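Local coordinates for protein trans-2-enoyl-CoA reductase [NADH] (Treponema denticola ATCC 35405, PDB 4GGO) that catalyses the NADH-dependent reduction of the carbon-carbon double bond of trans-2-enoyl-CoA thioesters such as crotonyl-CoA in bacterial fatty acid synthesis, at residues R67-V81 with F103-I117. Numbering follows the deposited sequence.
Sequences RITAAFGYGAATIGV and FDEAAKREGLYSVTI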
# COMPACT_ATOMS: atom_id res chain seq x y z
N ARG A 67 4.41 7.58 -4.79
CA ARG A 67 4.97 8.92 -4.74
C ARG A 67 6.38 8.92 -5.31
O ARG A 67 6.75 9.80 -6.08
CB ARG A 67 4.97 9.45 -3.30
CG ARG A 67 5.02 10.97 -3.22
CD ARG A 67 5.13 11.46 -1.78
NE ARG A 67 5.16 12.92 -1.72
CZ ARG A 67 5.34 13.62 -0.60
NH1 ARG A 67 5.52 12.99 0.56
NH2 ARG A 67 5.34 14.94 -0.64
N ILE A 68 7.16 7.91 -4.94
CA ILE A 68 8.53 7.76 -5.42
C ILE A 68 8.58 7.57 -6.94
O ILE A 68 9.41 8.18 -7.62
CB ILE A 68 9.25 6.60 -4.72
CG1 ILE A 68 9.50 6.94 -3.24
CG2 ILE A 68 10.57 6.27 -5.41
CD1 ILE A 68 10.18 5.84 -2.47
N THR A 69 7.69 6.74 -7.47
CA THR A 69 7.64 6.49 -8.90
C THR A 69 7.27 7.77 -9.67
O THR A 69 7.87 8.09 -10.69
CB THR A 69 6.64 5.37 -9.26
OG1 THR A 69 7.01 4.16 -8.59
CG2 THR A 69 6.63 5.13 -10.77
N ALA A 70 6.28 8.49 -9.15
CA ALA A 70 5.85 9.74 -9.78
C ALA A 70 6.94 10.79 -9.75
O ALA A 70 7.22 11.45 -10.75
CB ALA A 70 4.58 10.26 -9.12
N ALA A 71 7.57 10.94 -8.59
CA ALA A 71 8.57 11.99 -8.39
C ALA A 71 9.91 11.67 -9.05
O ALA A 71 10.44 12.46 -9.82
CB ALA A 71 8.76 12.27 -6.90
N PHE A 72 10.47 10.50 -8.74
CA PHE A 72 11.83 10.18 -9.18
C PHE A 72 11.89 9.41 -10.49
O PHE A 72 12.97 9.18 -11.03
CB PHE A 72 12.59 9.45 -8.07
CG PHE A 72 12.72 10.26 -6.81
CD1 PHE A 72 13.68 11.25 -6.71
CD2 PHE A 72 11.89 10.03 -5.73
CE1 PHE A 72 13.81 12.00 -5.56
CE2 PHE A 72 12.01 10.77 -4.57
CZ PHE A 72 12.97 11.76 -4.49
N GLY A 73 10.73 9.01 -11.00
CA GLY A 73 10.66 8.33 -12.28
C GLY A 73 10.19 9.26 -13.38
O GLY A 73 10.64 9.18 -14.52
N TYR A 74 9.28 10.17 -13.03
CA TYR A 74 8.66 11.04 -14.01
C TYR A 74 8.92 12.53 -13.76
O TYR A 74 8.63 13.36 -14.62
CB TYR A 74 7.15 10.76 -14.11
CG TYR A 74 6.83 9.40 -14.69
CD1 TYR A 74 6.70 9.23 -16.06
CD2 TYR A 74 6.67 8.29 -13.87
CE1 TYR A 74 6.41 7.99 -16.61
CE2 TYR A 74 6.38 7.05 -14.40
CZ TYR A 74 6.25 6.91 -15.77
OH TYR A 74 5.96 5.67 -16.31
N GLY A 75 9.47 12.85 -12.60
CA GLY A 75 9.81 14.22 -12.27
C GLY A 75 8.61 15.04 -11.82
O GLY A 75 8.65 16.27 -11.84
N ALA A 76 7.56 14.35 -11.39
CA ALA A 76 6.31 15.02 -11.03
C ALA A 76 6.39 15.74 -9.69
O ALA A 76 7.16 15.36 -8.81
CB ALA A 76 5.16 14.02 -11.02
N ALA A 77 5.59 16.79 -9.56
CA ALA A 77 5.40 17.46 -8.28
C ALA A 77 4.40 16.65 -7.48
O ALA A 77 3.36 16.25 -8.01
CB ALA A 77 4.91 18.88 -8.49
N THR A 78 4.70 16.39 -6.21
CA THR A 78 3.82 15.56 -5.40
C THR A 78 3.43 16.22 -4.08
O THR A 78 4.25 16.83 -3.40
CB THR A 78 4.45 14.19 -5.08
OG1 THR A 78 5.55 14.35 -4.17
CG2 THR A 78 4.93 13.50 -6.35
N ILE A 79 2.15 16.08 -3.73
CA ILE A 79 1.69 16.38 -2.39
C ILE A 79 1.30 15.05 -1.74
O ILE A 79 0.47 14.31 -2.28
CB ILE A 79 0.48 17.32 -2.39
CG1 ILE A 79 0.88 18.69 -2.94
CG2 ILE A 79 -0.09 17.45 -0.99
CD1 ILE A 79 -0.28 19.65 -3.08
N GLY A 80 1.91 14.75 -0.61
CA GLY A 80 1.62 13.51 0.10
C GLY A 80 0.90 13.76 1.41
O GLY A 80 1.19 14.73 2.11
N VAL A 81 -0.04 12.88 1.73
CA VAL A 81 -0.78 12.97 2.98
C VAL A 81 -0.69 11.65 3.74
O VAL A 81 -0.96 10.58 3.17
CB VAL A 81 -2.26 13.31 2.74
CG1 VAL A 81 -3.03 13.28 4.05
CG2 VAL A 81 -2.39 14.67 2.07
N PHE A 103 12.06 11.05 2.03
CA PHE A 103 11.52 11.41 0.72
C PHE A 103 11.71 12.89 0.41
O PHE A 103 12.27 13.25 -0.62
CB PHE A 103 10.04 11.04 0.61
CG PHE A 103 9.44 11.34 -0.74
CD1 PHE A 103 8.87 12.58 -1.00
CD2 PHE A 103 9.45 10.39 -1.74
CE1 PHE A 103 8.33 12.86 -2.24
CE2 PHE A 103 8.90 10.66 -2.98
CZ PHE A 103 8.35 11.90 -3.23
N ASP A 104 11.21 13.74 1.31
CA ASP A 104 11.27 15.19 1.11
C ASP A 104 12.71 15.69 0.99
O ASP A 104 12.99 16.60 0.21
CB ASP A 104 10.55 15.91 2.25
CG ASP A 104 9.04 15.75 2.17
OD1 ASP A 104 8.52 15.53 1.06
OD2 ASP A 104 8.38 15.86 3.23
N GLU A 105 13.61 15.08 1.75
CA GLU A 105 15.02 15.43 1.69
C GLU A 105 15.60 15.06 0.32
O GLU A 105 16.37 15.83 -0.26
CB GLU A 105 15.79 14.73 2.81
CG GLU A 105 17.27 15.07 2.86
CD GLU A 105 17.88 14.77 4.22
OE1 GLU A 105 17.19 14.98 5.24
OE2 GLU A 105 19.05 14.33 4.27
N ALA A 106 15.22 13.89 -0.18
CA ALA A 106 15.67 13.44 -1.49
C ALA A 106 15.07 14.29 -2.60
O ALA A 106 15.75 14.64 -3.56
CB ALA A 106 15.33 11.97 -1.69
N ALA A 107 13.78 14.62 -2.46
CA ALA A 107 13.08 15.42 -3.45
C ALA A 107 13.65 16.82 -3.54
O ALA A 107 13.74 17.40 -4.63
CB ALA A 107 11.59 15.47 -3.13
N LYS A 108 14.05 17.37 -2.40
CA LYS A 108 14.64 18.70 -2.34
C LYS A 108 15.99 18.70 -3.05
O LYS A 108 16.33 19.64 -3.76
CB LYS A 108 14.79 19.15 -0.89
CG LYS A 108 14.93 20.66 -0.69
CD LYS A 108 16.38 21.09 -0.60
CE LYS A 108 16.48 22.55 -0.18
NZ LYS A 108 17.89 22.97 0.03
N ARG A 109 16.75 17.62 -2.85
CA ARG A 109 18.06 17.48 -3.46
C ARG A 109 17.96 17.39 -4.99
O ARG A 109 18.85 17.85 -5.70
CB ARG A 109 18.77 16.24 -2.90
CG ARG A 109 20.17 16.02 -3.44
CD ARG A 109 20.95 15.00 -2.61
NE ARG A 109 20.26 13.71 -2.52
CZ ARG A 109 19.83 13.17 -1.39
NH1 ARG A 109 20.00 13.80 -0.24
NH2 ARG A 109 19.22 11.99 -1.41
N GLU A 110 16.87 16.80 -5.48
CA GLU A 110 16.66 16.65 -6.91
C GLU A 110 16.10 17.92 -7.54
O GLU A 110 16.10 18.07 -8.76
CB GLU A 110 15.70 15.49 -7.19
CG GLU A 110 16.27 14.12 -6.83
CD GLU A 110 17.22 13.59 -7.89
OE1 GLU A 110 17.36 14.24 -8.95
OE2 GLU A 110 17.81 12.52 -7.66
N GLY A 111 15.64 18.84 -6.70
CA GLY A 111 15.04 20.08 -7.19
C GLY A 111 13.58 19.90 -7.55
O GLY A 111 13.06 20.59 -8.42
N LEU A 112 12.93 18.96 -6.88
CA LEU A 112 11.52 18.67 -7.12
C LEU A 112 10.64 19.33 -6.06
O LEU A 112 11.02 19.41 -4.89
CB LEU A 112 11.27 17.16 -7.12
CG LEU A 112 12.03 16.32 -8.15
CD1 LEU A 112 11.77 14.84 -7.91
CD2 LEU A 112 11.63 16.71 -9.56
N TYR A 113 9.46 19.78 -6.47
CA TYR A 113 8.47 20.27 -5.51
C TYR A 113 7.86 19.10 -4.75
O TYR A 113 7.35 18.16 -5.36
CB TYR A 113 7.37 21.07 -6.22
CG TYR A 113 6.19 21.38 -5.32
CD1 TYR A 113 6.22 22.45 -4.45
CD2 TYR A 113 5.04 20.59 -5.36
CE1 TYR A 113 5.13 22.74 -3.63
CE2 TYR A 113 3.96 20.87 -4.55
CZ TYR A 113 4.01 21.94 -3.69
OH TYR A 113 2.93 22.22 -2.88
N SER A 114 7.92 19.17 -3.43
CA SER A 114 7.35 18.12 -2.59
C SER A 114 6.87 18.67 -1.26
O SER A 114 7.66 19.20 -0.47
CB SER A 114 8.38 17.01 -2.36
OG SER A 114 7.84 15.98 -1.55
N VAL A 115 5.57 18.53 -1.00
CA VAL A 115 4.99 18.95 0.26
C VAL A 115 4.24 17.79 0.91
O VAL A 115 3.42 17.14 0.27
CB VAL A 115 4.03 20.15 0.07
CG1 VAL A 115 3.21 20.38 1.33
CG2 VAL A 115 4.82 21.40 -0.29
N THR A 116 4.54 17.54 2.18
CA THR A 116 3.88 16.48 2.92
C THR A 116 2.98 17.07 4.00
O THR A 116 3.42 17.84 4.85
CB THR A 116 4.90 15.53 3.58
OG1 THR A 116 5.77 14.99 2.57
CG2 THR A 116 4.18 14.39 4.29
N ILE A 117 1.70 16.70 3.96
CA ILE A 117 0.75 17.13 4.98
C ILE A 117 0.47 15.99 5.95
O ILE A 117 -0.07 14.95 5.57
CB ILE A 117 -0.57 17.62 4.35
CG1 ILE A 117 -0.31 18.86 3.49
CG2 ILE A 117 -1.59 17.94 5.44
CD1 ILE A 117 -1.56 19.46 2.90
O HOH W 1 7.91 15.30 -5.94
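Strands 77-81 and 114-117 pair in parallel register, T78 beside S114 through V81 beside I117, and helices 67-74 and 103-110 run side by side over the face bearing T78, S114 and T116, their axes 11.0 Å apart at 16°. The register is fixed by V115 N to T78 O, G80 N to V115 O and I117 N to G80 O; a weak bond from T78 N to Y113 O starts the series, and a water joins A76 O, T78 OG1 and Y113 O. R67 lies between helix and sheet. With CG anti to the backbone N and the chain extended to NE, its CD sits over the face of the F103 ring, a CH-pi contact 3.8 Å from the centroid, while F103 CE1 lies over one face of the guanidinium, offset toward its rim, the two planes 23° apart. R67 NH1 donates to T116 OG1 at 2.8 Å, and R67 NH2 reaches the same oxygen at 3.2 Å, both in the guanidinium plane; R67 NE donates to T78 OG1 (2.9 Å). Strand 77-82, helix 95-110 and strand 114-118 form a beta-alpha-beta crossover at one edge of the Rossmann-type parallel sheet, and C58, which binds NAD(+), lies beside G80. D104 forms a second shell: S114 OG donates to D104 OD1 (2.7 Å) and T116 OG1 to D104 OD2, which would hold the T116 oxygen toward R67. The salt bridge from D104 to R67 is long, with OD1 well out of the guanidinium plane. Between the helices, F72 and F103 form an offset edge-to-face pair, the edge of F72 toward the face of F103, centroids 5.4 Å apart and planes at 76°. F72 fits as a knob among F103, A106, A107 and E110, whose carboxylate pairs with K36.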